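Local coordinates for protein TRAP-T family transporter, DctP (Periplasmic binding) subunit (Sulfitobacter sp. NAS-14.1, PDB 4PF8) that binds beta-D-galacturonate and probably delivers it, as a periplasmic solute-binding subunit, to the membrane part of a TRAP transporter, at residues Q76-I81 and K133-L138; V96-V101 and G127-E132. All coordinates share one frame; numbering follows the deposited sequence.

Interaction 1 (Q76-I81 and K133-L138); sequences QLRLGI and KGIVAL
Leu-77 lays its CD2 methyl against the flank of Ile-135, with CD2 3.7 Å from Ile-135 CG1 and slightly farther from CG2. The two side chains cross at about a right angle. CG of Leu-77 stands anti to the backbone N (chi1 -172°), which carries the branch off the helix toward the strand. Arg-78 works one residue on. Its CG methylene rests on Ile-135 CD1 at 3.8 Å. Its chain then bends at chi3 (64°) and runs alongside Lys-133, both pointing the same way. Arg-78 NE donates to Lys-133 O at 2.9 Å. The acceptor lies at the guanidinium edge, near its plane, and the N-H meets a lone pair in the carbonyl plane. With an alanine replacing this arginine, Lys-133 O would probably lose its donor and a gap would be likely beside Ile-135 CD1. The charged ends of Arg-78 and Lys-133 stay apart. A water joins the backbones by donating to both Arg-78 O and Gly-134 O, each at 2.8 Å. Schellman motifs place the two helix ends, Gly-80 closing helix 70-79 and Gly-134 closing helix 121-132. A CB on Gly-134 would point at Arg-78 O, and at this positive phi it would also jam against Lys-133 O, which alone demands glycine. The contact sets the C-terminal end of helix 70-79 beside the start of edge strand 135-141, whose Ile-135 also packs on Cys-237 of strand 234-239.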
loop_
_atom_site.group_PDB
_atom_site.type_symbol
_atom_site.label_atom_id
_atom_site.label_comp_id
_atom_site.label_asym_id
_atom_site.label_seq_id
_atom_site.Cartn_x
_atom_site.Cartn_y
_atom_site.Cartn_z
ATOM N N GLN A 76 -2.133 15.424 -6.826
ATOM C CA GLN A 76 -1.809 16.680 -6.140
ATOM C C GLN A 76 -0.321 16.784 -5.858
ATOM O O GLN A 76 0.275 17.853 -5.982
ATOM C CB GLN A 76 -2.550 16.796 -4.817
ATOM C CG GLN A 76 -4.051 16.958 -4.929
ATOM C CD GLN A 76 -4.686 17.010 -3.560
ATOM O OE1 GLN A 76 -4.214 17.738 -2.679
ATOM N NE2 GLN A 76 -5.745 16.241 -3.363
ATOM N N LEU A 77 0.287 15.688 -5.421
ATOM C CA LEU A 77 1.694 15.716 -5.049
ATOM C C LEU A 77 2.570 15.967 -6.266
ATOM O O LEU A 77 3.510 16.768 -6.219
ATOM C CB LEU A 77 2.079 14.408 -4.340
ATOM C CG LEU A 77 3.499 14.492 -3.763
ATOM C CD1 LEU A 77 3.551 14.176 -2.270
ATOM C CD2 LEU A 77 4.431 13.600 -4.556
ATOM N N ARG A 78 2.248 15.328 -7.385
ATOM C CA ARG A 78 2.992 15.531 -8.614
ATOM C C ARG A 78 2.897 16.977 -9.072
ATOM O O ARG A 78 3.848 17.522 -9.627
ATOM C CB ARG A 78 2.483 14.606 -9.727
ATOM C CG ARG A 78 2.718 13.156 -9.453
ATOM C CD ARG A 78 2.124 12.297 -10.551
ATOM N NE ARG A 78 2.793 12.560 -11.814
ATOM C CZ ARG A 78 2.256 12.338 -13.005
ATOM N NH1 ARG A 78 1.025 11.845 -13.099
ATOM N NH2 ARG A 78 2.953 12.605 -14.096
ATOM N N LEU A 79 1.748 17.601 -8.832
ATOM C CA LEU A 79 1.527 18.980 -9.246
ATOM C C LEU A 79 2.106 19.999 -8.274
ATOM O O LEU A 79 2.136 21.191 -8.583
ATOM C CB LEU A 79 0.033 19.236 -9.381
ATOM C CG LEU A 79 -0.707 18.509 -10.497
ATOM C CD1 LEU A 79 -2.195 18.760 -10.304
ATOM C CD2 LEU A 79 -0.248 18.964 -11.873
ATOM N N GLY A 80 2.553 19.554 -7.101
ATOM C CA GLY A 80 3.092 20.451 -6.096
ATOM C C GLY A 80 2.085 21.087 -5.177
ATOM O O GLY A 80 2.435 21.967 -4.397
ATOM N N ILE A 81 0.840 20.619 -5.263
ATOM C CA ILE A 81 -0.275 21.066 -4.443
ATOM C C ILE A 81 -0.206 20.449 -3.056
ATOM O O ILE A 81 -0.675 21.037 -2.081
ATOM C CB ILE A 81 -1.623 20.599 -5.105
ATOM C CG1 ILE A 81 -1.847 21.352 -6.408
ATOM C CG2 ILE A 81 -2.801 20.829 -4.175
ATOM C CD1 ILE A 81 -3.004 20.816 -7.204
ATOM N N LYS A 133 8.330 11.279 -12.777
ATOM C CA LYS A 133 6.946 11.707 -12.732
ATOM C C LYS A 133 6.699 12.767 -11.650
ATOM O O LYS A 133 5.559 13.022 -11.269
ATOM C CB LYS A 133 6.051 10.492 -12.492
ATOM C CG LYS A 133 6.061 9.481 -13.634
ATOM C CD LYS A 133 5.632 10.109 -14.932
ATOM C CE LYS A 133 5.378 9.083 -16.033
ATOM N NZ LYS A 133 6.581 8.306 -16.373
ATOM N N GLY A 134 7.768 13.367 -11.133
ATOM C CA GLY A 134 7.608 14.451 -10.168
ATOM C C GLY A 134 7.532 14.079 -8.698
ATOM O O GLY A 134 7.027 14.855 -7.881
ATOM N N ILE A 135 8.031 12.903 -8.338
ATOM C CA ILE A 135 7.873 12.388 -6.988
ATOM C C ILE A 135 9.240 11.950 -6.465
ATOM O O ILE A 135 9.941 11.185 -7.130
ATOM C CB ILE A 135 6.935 11.165 -6.989
ATOM C CG1 ILE A 135 5.557 11.573 -7.494
ATOM C CG2 ILE A 135 6.838 10.561 -5.599
ATOM C CD1 ILE A 135 4.643 10.369 -7.764
ATOM N N VAL A 136 9.620 12.455 -5.293
ATOM C CA VAL A 136 10.915 12.125 -4.695
ATOM C C VAL A 136 10.690 11.133 -3.554
ATOM O O VAL A 136 10.092 11.453 -2.539
ATOM C CB VAL A 136 11.634 13.391 -4.192
ATOM C CG1 VAL A 136 12.926 13.030 -3.468
ATOM C CG2 VAL A 136 11.935 14.332 -5.357
ATOM N N ALA A 137 11.184 9.910 -3.734
ATOM C CA ALA A 137 11.030 8.852 -2.737
ATOM C C ALA A 137 12.022 9.030 -1.585
ATOM O O ALA A 137 13.229 9.225 -1.811
ATOM C CB ALA A 137 11.243 7.487 -3.396
ATOM N N LEU A 138 11.526 9.022 -0.356
ATOM C CA LEU A 138 12.392 9.190 0.811
ATOM C C LEU A 138 12.559 7.911 1.621
ATOM O O LEU A 138 13.477 7.788 2.433
ATOM C CB LEU A 138 11.850 10.278 1.725
ATOM C CG LEU A 138 11.716 11.661 1.081
ATOM C CD1 LEU A 138 11.061 12.612 2.062
ATOM C CD2 LEU A 138 13.068 12.201 0.631
HETATM O O HOH W 1 6.287 17.540 -8.289
#

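Interaction 2 (V96-V101 and G127-E132); sequences VPATNV and GKALEE
The 3-10 segment 97-101 and its leading residue Val-96 pass beside the last turns of helix 121-132. The CA atoms of Val-96 and Leu-130 are 6.3 Å apart, and those of Ala-98 and Ala-129 6.4 Å. Such close approach suits the small side chains between them. Ala-98 CB meets Ala-129 CB at 3.6 Å, methyl against methyl. Val-96 divides its two methyls between neighbouring helix residues. A chi1 of -171° swings CG1 away from the backbone N, and CG1 sits 3.7 Å from Ala-129 O and also touches the Ala-129 methyl. Leu-130 is modelled in two conformers. In one of them, Val-96 CG2 meets Leu-130 CD2 at 3.9 Å, the two side chains lying roughly perpendicular. The hydroxyl of Thr-99 is used within its own segment. OG1 donates to Val-96 O at 2.8 Å, in the carbonyl plane, and the Thr-99 backbone N donates to the same oxygen. Two bonds therefore grip Val-96 O, and the side-chain one fixes the rotation of Thr-99, with CG2 on the helix side. Met-92 touches both Thr-99 and Leu-130, while Leu-317 of the C-terminal helix 315-322 touches Ala-98. In this family 7 solute-binding protein, a short 3-10 segment thus packs through small apolar side chains against the C-terminal end of helix 121-132. It stands apart from the galacturonate pocket: the Thr-99 side chain is about 12 Å from the sugar and is not among the pocket residues.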
loop_
_atom_site.group_PDB
_atom_site.type_symbol
_atom_site.label_atom_id
_atom_site.label_comp_id
_atom_site.label_asym_id
_atom_site.label_seq_id
_atom_site.Cartn_x
_atom_site.Cartn_y
_atom_site.Cartn_z
ATOM N N VAL A 96 2.629 6.257 -12.521
ATOM C CA VAL A 96 4.000 5.790 -12.678
ATOM C C VAL A 96 4.001 4.313 -13.077
ATOM O O VAL A 96 4.043 3.424 -12.233
ATOM C CB VAL A 96 4.799 5.983 -11.377
ATOM C CG1 VAL A 96 6.278 5.703 -11.649
ATOM C CG2 VAL A 96 4.565 7.394 -10.840
ATOM N N PRO A 97 3.939 4.048 -14.381
ATOM C CA PRO A 97 3.739 2.665 -14.836
ATOM C C PRO A 97 4.746 1.641 -14.289
ATOM O O PRO A 97 4.357 0.494 -14.050
ATOM C CB PRO A 97 3.832 2.795 -16.357
ATOM C CG PRO A 97 3.303 4.195 -16.622
ATOM C CD PRO A 97 3.797 5.020 -15.481
ATOM N N ALA A 98 5.998 2.039 -14.062
ATOM C CA ALA A 98 6.993 1.095 -13.542
ATOM C C ALA A 98 6.561 0.467 -12.217
ATOM O O ALA A 98 6.893 -0.693 -11.921
ATOM C CB ALA A 98 8.344 1.775 -13.383
ATOM N N THR A 99 5.793 1.200 -11.424
ATOM C CA THR A 99 5.440 0.709 -10.106
ATOM C C THR A 99 4.404 -0.413 -10.159
ATOM O O THR A 99 4.150 -1.015 -9.146
ATOM C CB THR A 99 4.931 1.811 -9.152
ATOM O OG1 THR A 99 3.699 2.358 -9.644
ATOM C CG2 THR A 99 5.976 2.894 -9.003
ATOM N N ASN A 100 3.820 -0.695 -11.321
ATOM C CA ASN A 100 2.878 -1.816 -11.381
ATOM C C ASN A 100 3.504 -3.127 -10.957
ATOM O O ASN A 100 2.820 -4.006 -10.473
ATOM C CB ASN A 100 2.263 -1.969 -12.774
ATOM C CG ASN A 100 1.212 -0.941 -13.049
ATOM O OD1 ASN A 100 0.208 -0.873 -12.348
ATOM N ND2 ASN A 100 1.440 -0.110 -14.055
ATOM N N VAL A 101 4.815 -3.257 -11.131
ATOM C CA VAL A 101 5.490 -4.520 -10.840
ATOM C C VAL A 101 5.322 -5.000 -9.395
ATOM O O VAL A 101 5.334 -6.194 -9.143
ATOM C CB VAL A 101 6.995 -4.456 -11.193
ATOM C CG1 VAL A 101 7.179 -4.130 -12.667
ATOM C CG2 VAL A 101 7.722 -3.441 -10.306
ATOM N N GLY A 127 12.531 4.228 -7.605
ATOM C CA GLY A 127 12.750 5.613 -7.192
ATOM C C GLY A 127 13.020 6.526 -8.382
ATOM O O GLY A 127 12.524 7.654 -8.427
ATOM N N LYS A 128 13.812 6.060 -9.349
ATOM C CA LYS A 128 14.099 6.853 -10.552
ATOM C C LYS A 128 12.826 7.064 -11.370
ATOM O O LYS A 128 12.572 8.151 -11.870
ATOM C CB LYS A 128 15.196 6.170 -11.387
ATOM C CG LYS A 128 15.560 6.869 -12.689
ATOM C CD LYS A 128 16.790 6.215 -13.348
ATOM C CE LYS A 128 17.124 6.818 -14.724
ATOM N NZ LYS A 128 15.926 7.374 -15.431
ATOM N N ALA A 129 12.009 6.019 -11.501
ATOM C CA ALA A 129 10.746 6.144 -12.228
ATOM C C ALA A 129 9.824 7.172 -11.566
ATOM O O ALA A 129 9.161 7.952 -12.249
ATOM C CB ALA A 129 10.049 4.792 -12.317
ATOM N N LEU A 130 9.766 7.156 -10.243
ATOM C CA LEU A 130 8.959 8.130 -9.519
ATOM C C LEU A 130 9.473 9.547 -9.751
ATOM O O LEU A 130 8.693 10.475 -9.927
ATOM C CB LEU A 130 8.937 7.809 -8.038
ATOM C CG LEU A 130 8.126 6.571 -7.649
ATOM C CD1 LEU A 130 8.579 6.030 -6.294
ATOM C CD2 LEU A 130 6.643 6.900 -7.636
ATOM N N GLU A 131 10.790 9.721 -9.761
ATOM C CA GLU A 131 11.368 11.046 -9.933
ATOM C C GLU A 131 11.008 11.613 -11.301
ATOM O O GLU A 131 10.787 12.818 -11.449
ATOM C CB GLU A 131 12.892 10.990 -9.770
ATOM C CG GLU A 131 13.556 12.356 -9.778
ATOM C CD GLU A 131 15.083 12.282 -9.687
ATOM O OE1 GLU A 131 15.638 11.164 -9.752
ATOM O OE2 GLU A 131 15.727 13.337 -9.552
ATOM N N GLU A 132 10.952 10.747 -12.310
ATOM C CA GLU A 132 10.563 11.141 -13.667
ATOM C C GLU A 132 9.143 11.667 -13.750
ATOM O O GLU A 132 8.777 12.392 -14.689
ATOM C CB GLU A 132 10.719 9.962 -14.616
ATOM C CG GLU A 132 12.166 9.658 -14.885
ATOM C CD GLU A 132 12.351 8.468 -15.790
ATOM O OE1 GLU A 132 11.350 7.749 -16.038
ATOM O OE2 GLU A 132 13.502 8.252 -16.235
#

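In the fold
From the N terminus, the chain passes through helix 70-79, the first side of interaction 1. It then runs through strand 84-88 and helix 89-92 to the 96-101 segment, the first side of interaction 2. Helix 121-132 returns to that segment and closes the shorter loop. Strand 135-141 follows at once and closes the longer loop, so interaction 2 lies wholly within the span of interaction 1. The centres are about 12 Å apart. The two contacts meet where Ile-135 N probably bonds to Leu-130 O and Lys-133 packs on Val-96. Together they tie two helices and a 3-10 segment to the edge of the five-stranded sheet.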